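Local structure of orotate phosphoribosyltransferase (Aeropyrum pernix, 2YZK) at residues 84-89 with 99-104; 109-114 with 134-139; 43-48 with 74-79. The protein probably catalyses the magnesium-dependent transfer of a ribosyl phosphate group from 5-phosphoribose 1-diphosphate to orotate, giving orotidine monophosphate in de novo pyrimidine synthesis. All coordinates share one frame; numbering follows the deposited sequence.

All three contacts are largely buried, and two reach the parallel sheet of the phosphoribosyltransferase domain. Contact 2, nearest the chain centre (about 9 Å between centres), joins two inner strands through backbone bonds and branched aliphatic side chains. Contact 1, about 15 Å out, adds a loop to strand 84-87, outermost in this chain's sheet, and is more polar, with an arginine-glutamate pair and two waters. Contact 3 packs helix 38-58 against helix 70-80 through leucines and a selenomethionine, with one weakly hydrogen-bonded salt bridge on its exposed side. Contacts 1 and 3 meet the second subunit; contact 2 does not. Tyr134 packs on Val100 and probably hydrogen-bonds Pro104 O; Leu76 packs on Val112, and Ala74 on Leu84.

Contact 1 (84-89 with 99-104); sequences LGYVRP and QVEGDP
Glu101 lies across the Tyr86 ring, its CB standing 3.7 Å from the ring centroid and 11° off the normal, a CH-pi contact over one face. Beyond CB the glutamate chain runs on extended, bringing its carboxylate above CE1, on the same side of the ring as CB, with CD 3.3 Å from Tyr86 CE1 and the two planes 49° apart. The tyrosine CG sits between its own backbone N and carbonyl carbon (chi1 63°), which swings the ring beneath the glutamate CB although its own CB points away from the loop. The backbones of these residues form a single antiparallel hydrogen-bonded pair: Tyr86 N gives to Glu101 O at 3.0 Å, and Glu101 N gives to Tyr86 O at 2.9 Å. The loop thus pairs with strand 84-87, outermost within the chain's parallel sheet, and Glu101 is also the second residue of a type II turn from Val100 to Asp103, whose third, Gly102, has backbone angles that call for glycine. Arg88, predicted to bind 5-phosphoribose 1-diphosphate, completes the cluster. Its NE reaches the syn lone pair of Glu101 OE2 at 3.2 Å in a salt bridge, the oxygen tilted from the guanidinium plane. One water joins Tyr86 OH and Glu101 OE1; another joins Arg88 N, Gln99 O and Glu101 OE2. Glu101 OE1 also forms a salt bridge with Arg32 of the second subunit.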
ATOM      1  N   LEU A  84      -2.662  11.068  -1.748  1.00 10.06           N
ATOM      2  CA  LEU A  84      -1.851  10.074  -1.066  1.00  9.68           C
ATOM      3  C   LEU A  84      -0.416  10.174  -1.558  1.00  9.46           C
ATOM      4  O   LEU A  84      -0.156  10.524  -2.708  1.00  9.87           O
ATOM      5  CB  LEU A  84      -2.369   8.653  -1.341  1.00  8.97           C
ATOM      6  CG  LEU A  84      -1.436   7.524  -0.885  1.00  9.30           C
ATOM      7  CD1 LEU A  84      -1.409   7.449   0.649  1.00  9.03           C
ATOM      8  CD2 LEU A  84      -1.909   6.194  -1.480  1.00  9.18           C
ATOM      9  N   GLY A  85       0.512   9.879  -0.661  1.00  9.57           N
ATOM     10  CA  GLY A  85       1.916   9.874  -1.014  1.00  9.79           C
ATOM     11  C   GLY A  85       2.541   8.832  -0.113  1.00  8.98           C
ATOM     12  O   GLY A  85       1.905   8.378   0.843  1.00  7.74           O
ATOM     13  N   TYR A  86       3.765   8.420  -0.415  1.00  9.10           N
ATOM     14  CA  TYR A  86       4.437   7.449   0.433  1.00  9.09           C
ATOM     15  C   TYR A  86       5.923   7.422   0.191  1.00  8.44           C
ATOM     16  O   TYR A  86       6.411   7.813  -0.877  1.00  7.91           O
ATOM     17  CB  TYR A  86       3.831   6.043   0.273  1.00 11.40           C
ATOM     18  CG  TYR A  86       3.953   5.400  -1.092  1.00 12.25           C
ATOM     19  CD1 TYR A  86       5.044   4.593  -1.411  1.00 13.71           C
ATOM     20  CD2 TYR A  86       2.930   5.526  -2.034  1.00 13.61           C
ATOM     21  CE1 TYR A  86       5.108   3.917  -2.631  1.00 14.81           C
ATOM     22  CE2 TYR A  86       2.986   4.858  -3.255  1.00 15.30           C
ATOM     23  CZ  TYR A  86       4.075   4.052  -3.545  1.00 15.84           C
ATOM     24  OH  TYR A  86       4.115   3.361  -4.734  1.00 19.57           O
ATOM     25  N   VAL A  87       6.644   6.982   1.212  1.00  9.51           N
ATOM     26  CA  VAL A  87       8.089   6.901   1.146  1.00 12.20           C
ATOM     27  C   VAL A  87       8.513   5.484   1.471  1.00 14.41           C
ATOM     28  O   VAL A  87       8.068   4.909   2.463  1.00 15.32           O
ATOM     29  CB  VAL A  87       8.729   7.882   2.151  1.00 12.37           C
ATOM     30  CG1 VAL A  87      10.248   7.720   2.158  1.00 13.81           C
ATOM     31  CG2 VAL A  87       8.353   9.299   1.783  1.00 10.98           C
ATOM     32  N   ARG A  88       9.369   4.924   0.627  1.00 16.64           N
ATOM     33  CA  ARG A  88       9.848   3.569   0.835  1.00 19.25           C
ATOM     34  C   ARG A  88      11.326   3.547   1.181  1.00 20.41           C
ATOM     35  O   ARG A  88      12.093   4.389   0.717  1.00 19.31           O
ATOM     36  CB  ARG A  88       9.621   2.719  -0.418  1.00 22.01           C
ATOM     37  CG  ARG A  88      10.511   3.091  -1.585  1.00 26.98           C
ATOM     38  CD  ARG A  88      10.626   1.947  -2.581  1.00 30.14           C
ATOM     39  NE  ARG A  88       9.408   1.740  -3.358  1.00 32.34           N
ATOM     40  CZ  ARG A  88       9.220   0.712  -4.183  1.00 34.57           C
ATOM     41  NH1 ARG A  88      10.168  -0.204  -4.335  1.00 36.10           N
ATOM     42  NH2 ARG A  88       8.093   0.605  -4.870  1.00 36.78           N
ATOM     43  N   PRO A  89      11.741   2.588   2.023  1.00 21.51           N
ATOM     44  CA  PRO A  89      13.154   2.486   2.397  1.00 23.16           C
ATOM     45  C   PRO A  89      13.891   1.851   1.215  1.00 24.45           C
ATOM     46  O   PRO A  89      13.665   0.689   0.891  1.00 25.58           O
ATOM     47  CB  PRO A  89      13.118   1.580   3.626  1.00 23.44           C
ATOM     48  CG  PRO A  89      11.950   0.677   3.336  1.00 23.35           C
ATOM     49  CD  PRO A  89      10.916   1.642   2.797  1.00 22.36           C
ATOM     50  N   GLN A  99      12.309   9.917  -2.816  1.00 15.90           N
ATOM     51  CA  GLN A  99      11.235  10.728  -3.353  1.00 14.45           C
ATOM     52  C   GLN A  99       9.938  10.392  -2.651  1.00 13.17           C
ATOM     53  O   GLN A  99       9.803   9.328  -2.054  1.00 11.58           O
ATOM     54  CB  GLN A  99      11.081  10.472  -4.852  1.00 18.57           C
ATOM     55  CG  GLN A  99      10.707   9.041  -5.181  1.00 22.50           C
ATOM     56  CD  GLN A  99      10.506   8.823  -6.669  1.00 25.96           C
ATOM     57  OE1 GLN A  99       9.692   9.498  -7.301  1.00 29.37           O
ATOM     58  NE2 GLN A  99      11.244   7.874  -7.234  1.00 26.23           N
ATOM     59  N   VAL A 100       8.994  11.323  -2.705  1.00 10.83           N
ATOM     60  CA  VAL A 100       7.686  11.105  -2.109  1.00 11.16           C
ATOM     61  C   VAL A 100       6.831  10.591  -3.265  1.00 11.51           C
ATOM     62  O   VAL A 100       6.328  11.363  -4.086  1.00 11.70           O
ATOM     63  CB  VAL A 100       7.106  12.413  -1.538  1.00 10.45           C
ATOM     64  CG1 VAL A 100       5.754  12.152  -0.874  1.00 10.85           C
ATOM     65  CG2 VAL A 100       8.081  13.003  -0.532  1.00 10.89           C
ATOM     66  N   GLU A 101       6.702   9.271  -3.340  1.00 10.63           N
ATOM     67  CA  GLU A 101       5.935   8.640  -4.402  1.00 11.52           C
ATOM     68  C   GLU A 101       4.488   9.109  -4.352  1.00 11.73           C
ATOM     69  O   GLU A 101       3.901   9.231  -3.283  1.00 12.36           O
ATOM     70  CB  GLU A 101       6.048   7.117  -4.281  1.00 11.96           C
ATOM     71  CG  GLU A 101       7.491   6.641  -4.488  1.00 15.49           C
ATOM     72  CD  GLU A 101       7.679   5.145  -4.345  1.00 19.85           C
ATOM     73  OE1 GLU A 101       7.161   4.384  -5.193  1.00 20.79           O
ATOM     74  OE2 GLU A 101       8.359   4.726  -3.382  1.00 20.48           O
ATOM     75  N   GLY A 102       3.930   9.394  -5.523  1.00 11.71           N
ATOM     76  CA  GLY A 102       2.567   9.886  -5.592  1.00 12.04           C
ATOM     77  C   GLY A 102       2.587  11.380  -5.889  1.00 11.86           C
ATOM     78  O   GLY A 102       1.659  11.921  -6.490  1.00 11.46           O
ATOM     79  N   ASP A 103       3.662  12.037  -5.459  1.00 12.33           N
ATOM     80  CA  ASP A 103       3.855  13.471  -5.669  1.00 13.25           C
ATOM     81  C   ASP A 103       2.648  14.346  -5.310  1.00 11.86           C
ATOM     82  O   ASP A 103       2.158  15.131  -6.124  1.00 12.27           O
ATOM     83  CB  ASP A 103       4.281  13.726  -7.121  1.00 16.05           C
ATOM     84  CG  ASP A 103       4.635  15.180  -7.381  1.00 20.29           C
ATOM     85  OD1 ASP A 103       5.347  15.778  -6.545  1.00 21.22           O
ATOM     86  OD2 ASP A 103       4.211  15.719  -8.427  1.00 20.78           O
ATOM     87  N   PRO A 104       2.138  14.209  -4.082  1.00 10.56           N
ATOM     88  CA  PRO A 104       0.992  15.044  -3.714  1.00 11.13           C
ATOM     89  C   PRO A 104       1.459  16.500  -3.625  1.00 11.47           C
ATOM     90  O   PRO A 104       2.646  16.763  -3.466  1.00 10.53           O
ATOM     91  CB  PRO A 104       0.575  14.468  -2.359  1.00 11.46           C
ATOM     92  CG  PRO A 104       1.873  13.950  -1.794  1.00 11.50           C
ATOM     93  CD  PRO A 104       2.494  13.281  -2.994  1.00 10.55           C
TER
HETATM   94  O   HOH W   1       6.049   1.791  -5.300  1.00 28.10           O
HETATM   95  O   HOH W   2       9.796   6.425  -1.762  1.00 14.36           O

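Contact 2 (109-114 with 134-139)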
ATOM      1  N   VAL A 109       1.351  17.550   5.865  1.00 11.37           N
ATOM      2  CA  VAL A 109       0.898  16.167   5.782  1.00 11.68           C
ATOM      3  C   VAL A 109       1.025  15.435   7.112  1.00 11.68           C
ATOM      4  O   VAL A 109       1.658  15.921   8.048  1.00 11.12           O
ATOM      5  CB  VAL A 109       1.718  15.381   4.735  1.00 10.93           C
ATOM      6  CG1 VAL A 109       1.721  16.118   3.414  1.00  9.74           C
ATOM      7  CG2 VAL A 109       3.141  15.168   5.242  1.00 12.03           C
ATOM      8  N   VAL A 110       0.408  14.262   7.180  1.00 10.93           N
ATOM      9  CA  VAL A 110       0.487  13.410   8.358  1.00 10.82           C
ATOM     10  C   VAL A 110       1.043  12.087   7.850  1.00 10.83           C
ATOM     11  O   VAL A 110       0.571  11.566   6.837  1.00  9.42           O
ATOM     12  CB  VAL A 110      -0.898  13.159   8.990  1.00 12.37           C
ATOM     13  CG1 VAL A 110      -0.795  12.095  10.075  1.00 11.25           C
ATOM     14  CG2 VAL A 110      -1.438  14.453   9.585  1.00 10.87           C
ATOM     15  N   VAL A 111       2.059  11.556   8.525  1.00  9.64           N
ATOM     16  CA  VAL A 111       2.636  10.282   8.114  1.00 10.83           C
ATOM     17  C   VAL A 111       1.957   9.159   8.881  1.00 10.78           C
ATOM     18  O   VAL A 111       1.592   9.323  10.046  1.00  9.36           O
ATOM     19  CB  VAL A 111       4.153  10.220   8.370  1.00 11.47           C
ATOM     20  CG1 VAL A 111       4.860  11.200   7.467  1.00 14.98           C
ATOM     21  CG2 VAL A 111       4.456  10.532   9.816  1.00 15.66           C
ATOM     22  N   VAL A 112       1.791   8.020   8.213  1.00  9.16           N
ATOM     23  CA  VAL A 112       1.120   6.870   8.805  1.00  9.60           C
ATOM     24  C   VAL A 112       1.923   5.578   8.677  1.00  8.98           C
ATOM     25  O   VAL A 112       2.458   5.262   7.609  1.00  8.45           O
ATOM     26  CB  VAL A 112      -0.256   6.647   8.125  1.00  9.62           C
ATOM     27  CG1 VAL A 112      -0.943   5.415   8.701  1.00 11.68           C
ATOM     28  CG2 VAL A 112      -1.126   7.881   8.300  1.00 11.19           C
ATOM     29  N   ASP A 113       2.007   4.831   9.774  1.00  9.06           N
ATOM     30  CA  ASP A 113       2.703   3.547   9.764  1.00 10.51           C
ATOM     31  C   ASP A 113       1.875   2.609  10.628  1.00 10.25           C
ATOM     32  O   ASP A 113       1.111   3.066  11.477  1.00 10.39           O
ATOM     33  CB  ASP A 113       4.119   3.678  10.334  1.00 11.13           C
ATOM     34  CG  ASP A 113       5.058   2.594   9.817  1.00 12.59           C
ATOM     35  OD1 ASP A 113       4.583   1.673   9.118  1.00 12.40           O
ATOM     36  OD2 ASP A 113       6.271   2.664  10.104  1.00 14.91           O
ATOM     37  N   ASP A 114       2.001   1.300  10.420  1.00  9.65           N
ATOM     38  CA  ASP A 114       1.200   0.399  11.226  1.00 10.49           C
ATOM     39  C   ASP A 114       1.705   0.263  12.656  1.00 10.77           C
ATOM     40  O   ASP A 114       0.929   0.418  13.596  1.00  8.88           O
ATOM     41  CB  ASP A 114       1.044  -0.974  10.538  1.00 11.98           C
ATOM     42  CG  ASP A 114       2.367  -1.687  10.278  1.00 13.58           C
ATOM     43  OD1 ASP A 114       3.452  -1.073  10.375  1.00 11.53           O
ATOM     44  OD2 ASP A 114       2.300  -2.892   9.947  1.00 12.59           O
ATOM     45  N   TYR A 134       7.579  19.551   2.009  1.00 14.57           N
ATOM     46  CA  TYR A 134       6.380  19.263   2.793  1.00 12.36           C
ATOM     47  C   TYR A 134       6.643  19.616   4.243  1.00 12.94           C
ATOM     48  O   TYR A 134       7.797  19.743   4.659  1.00 13.36           O
ATOM     49  CB  TYR A 134       6.026  17.775   2.738  1.00 12.51           C
ATOM     50  CG  TYR A 134       5.694  17.254   1.367  1.00 12.38           C
ATOM     51  CD1 TYR A 134       4.399  17.355   0.852  1.00 11.41           C
ATOM     52  CD2 TYR A 134       6.677  16.660   0.575  1.00 11.17           C
ATOM     53  CE1 TYR A 134       4.091  16.869  -0.425  1.00 10.08           C
ATOM     54  CE2 TYR A 134       6.382  16.179  -0.693  1.00 11.64           C
ATOM     55  CZ  TYR A 134       5.093  16.285  -1.187  1.00 10.86           C
ATOM     56  OH  TYR A 134       4.820  15.812  -2.450  1.00 11.55           O
ATOM     57  N   THR A 135       5.575  19.798   5.007  1.00 11.30           N
ATOM     58  CA  THR A 135       5.724  20.060   6.426  1.00 11.89           C
ATOM     59  C   THR A 135       4.985  18.924   7.116  1.00 12.02           C
ATOM     60  O   THR A 135       3.959  18.441   6.616  1.00 12.24           O
ATOM     61  CB  THR A 135       5.134  21.429   6.853  1.00 12.87           C
ATOM     62  OG1 THR A 135       3.727  21.458   6.607  1.00 15.18           O
ATOM     63  CG2 THR A 135       5.811  22.554   6.094  1.00 12.14           C
ATOM     64  N   VAL A 136       5.519  18.477   8.247  1.00 13.18           N
ATOM     65  CA  VAL A 136       4.909  17.383   8.984  1.00 13.56           C
ATOM     66  C   VAL A 136       5.262  17.446  10.464  1.00 14.56           C
ATOM     67  O   VAL A 136       6.434  17.566  10.830  1.00 14.75           O
ATOM     68  CB  VAL A 136       5.348  16.017   8.390  1.00 14.47           C
ATOM     69  CG1 VAL A 136       6.857  15.971   8.224  1.00 15.01           C
ATOM     70  CG2 VAL A 136       4.875  14.885   9.278  1.00 14.78           C
ATOM     71  N   GLY A 137       4.241  17.376  11.312  1.00 14.04           N
ATOM     72  CA  GLY A 137       4.475  17.430  12.745  1.00 13.80           C
ATOM     73  C   GLY A 137       3.776  16.317  13.496  1.00 12.94           C
ATOM     74  O   GLY A 137       3.872  16.233  14.718  1.00 13.27           O
ATOM     75  N   THR A 138       3.073  15.460  12.762  1.00 11.42           N
ATOM     76  CA  THR A 138       2.341  14.357  13.368  1.00 11.39           C
ATOM     77  C   THR A 138       2.576  13.035  12.644  1.00 11.28           C
ATOM     78  O   THR A 138       2.577  12.981  11.412  1.00 10.15           O
ATOM     79  CB  THR A 138       0.821  14.641  13.351  1.00 12.47           C
ATOM     80  OG1 THR A 138       0.552  15.845  14.081  1.00 12.99           O
ATOM     81  CG2 THR A 138       0.045  13.481  13.968  1.00 12.67           C
ATOM     82  N   ALA A 139       2.788  11.979  13.427  1.00 10.26           N
ATOM     83  CA  ALA A 139       2.978  10.628  12.909  1.00  9.39           C
ATOM     84  C   ALA A 139       1.887   9.815  13.598  1.00 10.24           C
ATOM     85  O   ALA A 139       1.717   9.890  14.817  1.00  9.91           O
ATOM     86  CB  ALA A 139       4.360  10.091  13.271  1.00 10.92           C
TER
HETATM   87  O   HOH W   3       1.518  16.922  10.633  1.00 18.31           O
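Strands 109-113 and 135-139 run parallel, their axes approaching to 5.1 Å and crossing at -30°. Val109 N donates to Thr135 O at 2.9 Å in a nearly straight bond, and Val111 N gives a longer one to Thr138 O at 3.3 Å. Between them a water accepts from Gly137 N and donates to Val109 O, bridging backbone atoms 4.4 Å apart.

Val109, Val111, Val136 and Ala139 project to one face of the sheet. There Val111 CG2 meets Ala139 CB at 3.5 Å, tighter than usual; with chi1 at -67°, CG1 lies anti to the carbonyl carbon, which directs CG2 at the neighbouring strand. CG1 reaches Val136 CG2, the side chains crossing at about a right angle. Val109 splits its branches likewise: CG2 packs on Val136 CB, while CG1 meets Tyr134 CD1 at 3.9 Å, oblique to the ring. Strand 109-113 leads into Asp113 and Asp114, which begin the predicted 5-phosphoribose 1-diphosphate site shared between the subunits.

Val111 and Val136 are covered by Ile126 of helix 120-131, whose connection between the two strands makes a beta-alpha-beta crossover. On the far side of strand 108-113, Val110 and Val112 bond through their backbones to strand 61-65.

Contact 3 (43-48 with 74-79); sequences VALDLL and AMLALR
Leu45 pushes its two methyl branches against Met75, a selenomethionine in this crystal, and Leu76 on the facing helix. CD1 meets Met75 CE at 3.4 Å, closer than carbons usually come, and the two side chains cross at about a right angle. The bend of the Met75 chain at chi3 (76°) turns its terminal methyl back toward Leu45, while Met75 CB lies 3.8 Å from Leu45 CD1. The second branch, CD2, touches Leu76 CD2 at 3.8 Å, the two leucines sliding past each other in opposite directions. Leu76 CD2 also faces Leu48 CB at 4.2 Å, so one methyl touches two residues about a turn apart on helix 38-58. Cutting Leu45 back to an alanine is likely to open a gap between the helices, leaving the Met75 methyl and Leu76 CD2 without the branches they pack against.

The short axes of segments 43-48 and 74-79 approach to 10.6 Å and cross at -68°, a steep, widely spaced meeting bridged by long side chains. Both helices belong to the phosphoribosyltransferase domain, and Trp72, a turn before Met75, also packs on Leu45 and Leu48. Leu78 of the second subunit touches Leu45, Met75 and Arg79, extending the apolar cluster across the dimer interface.

On the solvent-facing side, Arg79 NH2 gives a weak but fairly straight hydrogen bond to Asp46 OD1 at 3.3 Å, within a salt bridge. The oxygen lies at the guanidinium edge, although the carboxylate and guanidinium planes are 82° apart. A water donates to Asp46 OD1 and accepts weakly from Arg79 NH2. With the charges hydrated and their bond long, the pair is likely to add less to the joining of these helices than the buried leucine and selenomethionine contacts.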
ATOM      1  N   VAL A  43     -12.599  -1.315  11.690  1.00 12.19           N
ATOM      2  CA  VAL A  43     -12.511  -0.886  13.081  1.00 12.31           C
ATOM      3  C   VAL A  43     -11.211  -0.101  13.241  1.00 11.08           C
ATOM      4  O   VAL A  43     -11.178   0.965  13.858  1.00 10.80           O
ATOM      5  CB  VAL A  43     -12.496  -2.103  14.048  1.00 14.88           C
ATOM      6  CG1 VAL A  43     -12.214  -1.644  15.469  1.00 18.21           C
ATOM      7  CG2 VAL A  43     -13.831  -2.823  13.989  1.00 16.12           C
ATOM      8  N   ALA A  44     -10.144  -0.631  12.653  1.00  9.67           N
ATOM      9  CA  ALA A  44      -8.827  -0.005  12.722  1.00 10.33           C
ATOM     10  C   ALA A  44      -8.833   1.370  12.072  1.00  9.88           C
ATOM     11  O   ALA A  44      -8.286   2.322  12.622  1.00  9.72           O
ATOM     12  CB  ALA A  44      -7.788  -0.894  12.037  1.00 11.16           C
ATOM     13  N   LEU A  45      -9.449   1.468  10.900  1.00  9.39           N
ATOM     14  CA  LEU A  45      -9.506   2.735  10.190  1.00  9.16           C
ATOM     15  C   LEU A  45     -10.275   3.779  10.986  1.00 10.43           C
ATOM     16  O   LEU A  45      -9.862   4.938  11.055  1.00  9.35           O
ATOM     17  CB  LEU A  45     -10.153   2.555   8.815  1.00 10.53           C
ATOM     18  CG  LEU A  45      -9.288   1.880   7.749  1.00 11.36           C
ATOM     19  CD1 LEU A  45     -10.111   1.698   6.489  1.00 12.71           C
ATOM     20  CD2 LEU A  45      -8.049   2.726   7.458  1.00 12.47           C
ATOM     21  N   ASP A  46     -11.389   3.374  11.586  1.00  9.92           N
ATOM     22  CA  ASP A  46     -12.179   4.316  12.361  1.00 11.40           C
ATOM     23  C   ASP A  46     -11.393   4.837  13.556  1.00 11.34           C
ATOM     24  O   ASP A  46     -11.479   6.017  13.897  1.00  9.26           O
ATOM     25  CB  ASP A  46     -13.487   3.672  12.829  1.00 12.81           C
ATOM     26  CG  ASP A  46     -14.422   3.360  11.676  1.00 15.45           C
ATOM     27  OD1 ASP A  46     -14.442   4.141  10.699  1.00 18.01           O
ATOM     28  OD2 ASP A  46     -15.147   2.347  11.747  1.00 22.31           O
ATOM     29  N   LEU A  47     -10.625   3.958  14.191  1.00 10.19           N
ATOM     30  CA  LEU A  47      -9.823   4.362  15.341  1.00 11.56           C
ATOM     31  C   LEU A  47      -8.689   5.292  14.906  1.00 10.08           C
ATOM     32  O   LEU A  47      -8.339   6.228  15.620  1.00 11.81           O
ATOM     33  CB  LEU A  47      -9.265   3.127  16.057  1.00 11.42           C
ATOM     34  CG  LEU A  47     -10.301   2.276  16.806  1.00 14.95           C
ATOM     35  CD1 LEU A  47      -9.640   1.018  17.342  1.00 11.64           C
ATOM     36  CD2 LEU A  47     -10.916   3.092  17.942  1.00 15.27           C
ATOM     37  N   LEU A  48      -8.115   5.034  13.733  1.00  8.56           N
ATOM     38  CA  LEU A  48      -7.040   5.878  13.214  1.00  9.47           C
ATOM     39  C   LEU A  48      -7.573   7.280  12.906  1.00  9.48           C
ATOM     40  O   LEU A  48      -6.910   8.283  13.173  1.00 10.13           O
ATOM     41  CB  LEU A  48      -6.435   5.264  11.943  1.00  9.20           C
ATOM     42  CG  LEU A  48      -5.485   4.082  12.175  1.00  9.89           C
ATOM     43  CD1 LEU A  48      -5.304   3.305  10.894  1.00 11.21           C
ATOM     44  CD2 LEU A  48      -4.146   4.593  12.686  1.00 11.09           C
ATOM     45  N   ALA A  74      -3.330   4.532   2.271  1.00  8.88           N
ATOM     46  CA  ALA A  74      -4.163   4.567   1.072  1.00 11.71           C
ATOM     47  C   ALA A  74      -5.648   4.539   1.427  1.00 12.37           C
ATOM     48  O   ALA A  74      -6.441   5.273   0.844  1.00 10.89           O
ATOM     49  CB  ALA A  74      -3.820   3.392   0.152  1.00  8.94           C
HETATM   50  N   MSE A  75      -6.020   3.692   2.382  1.00 17.43           N
HETATM   51  CA  MSE A  75      -7.413   3.592   2.789  1.00 12.23           C
HETATM   52  C   MSE A  75      -7.884   4.866   3.485  1.00 11.36           C
HETATM   53  O   MSE A  75      -9.017   5.286   3.293  1.00  9.04           O
HETATM   54  CB  MSE A  75      -7.612   2.360   3.678  1.00 13.93           C
HETATM   55  CG  MSE A  75      -7.295   1.061   2.941  1.00 17.77           C
HETATM   56 SE   MSE A  75      -7.324  -0.411   3.987  1.00 28.96          SE
HETATM   57  CE  MSE A  75      -9.102  -0.594   4.140  1.00 24.97           C
ATOM     58  N   LEU A  76      -7.015   5.473   4.289  1.00  8.94           N
ATOM     59  CA  LEU A  76      -7.354   6.722   4.969  1.00  8.21           C
ATOM     60  C   LEU A  76      -7.517   7.853   3.957  1.00  8.14           C
ATOM     61  O   LEU A  76      -8.426   8.679   4.071  1.00  8.75           O
ATOM     62  CB  LEU A  76      -6.269   7.106   5.977  1.00  6.40           C
ATOM     63  CG  LEU A  76      -6.186   6.256   7.242  1.00  6.63           C
ATOM     64  CD1 LEU A  76      -4.924   6.626   8.019  1.00  9.26           C
ATOM     65  CD2 LEU A  76      -7.441   6.472   8.096  1.00  8.81           C
ATOM     66  N   ALA A  77      -6.631   7.893   2.969  1.00  7.92           N
ATOM     67  CA  ALA A  77      -6.697   8.926   1.943  1.00  9.10           C
ATOM     68  C   ALA A  77      -8.009   8.826   1.166  1.00  9.02           C
ATOM     69  O   ALA A  77      -8.644   9.841   0.882  1.00  8.82           O
ATOM     70  CB  ALA A  77      -5.497   8.806   0.995  1.00  9.05           C
ATOM     71  N   LEU A  78      -8.425   7.606   0.833  1.00  9.75           N
ATOM     72  CA  LEU A  78      -9.677   7.418   0.104  1.00 10.31           C
ATOM     73  C   LEU A  78     -10.875   7.834   0.966  1.00 10.36           C
ATOM     74  O   LEU A  78     -11.801   8.494   0.485  1.00  9.63           O
ATOM     75  CB  LEU A  78      -9.833   5.952  -0.331  1.00 11.19           C
ATOM     76  CG  LEU A  78     -11.072   5.603  -1.174  1.00 10.83           C
ATOM     77  CD1 LEU A  78     -11.097   6.442  -2.448  1.00 10.04           C
ATOM     78  CD2 LEU A  78     -11.058   4.120  -1.515  1.00 12.16           C
ATOM     79  N   ARG A  79     -10.853   7.450   2.241  1.00 11.15           N
ATOM     80  CA  ARG A  79     -11.944   7.796   3.151  1.00 11.86           C
ATOM     81  C   ARG A  79     -12.068   9.309   3.286  1.00 11.91           C
ATOM     82  O   ARG A  79     -13.169   9.845   3.398  1.00 11.82           O
ATOM     83  CB  ARG A  79     -11.711   7.180   4.539  1.00 14.58           C
ATOM     84  CG  ARG A  79     -11.926   5.666   4.632  1.00 17.94           C
ATOM     85  CD  ARG A  79     -13.407   5.301   4.554  1.00 22.62           C
ATOM     86  NE  ARG A  79     -14.156   5.837   5.688  1.00 24.72           N
ATOM     87  CZ  ARG A  79     -14.104   5.350   6.924  1.00 25.24           C
ATOM     88  NH1 ARG A  79     -13.340   4.302   7.199  1.00 27.49           N
ATOM     89  NH2 ARG A  79     -14.801   5.925   7.895  1.00 27.27           N
TER
HETATM   90  O   HOH W   4     -15.256   6.661  10.837  1.00 22.59           O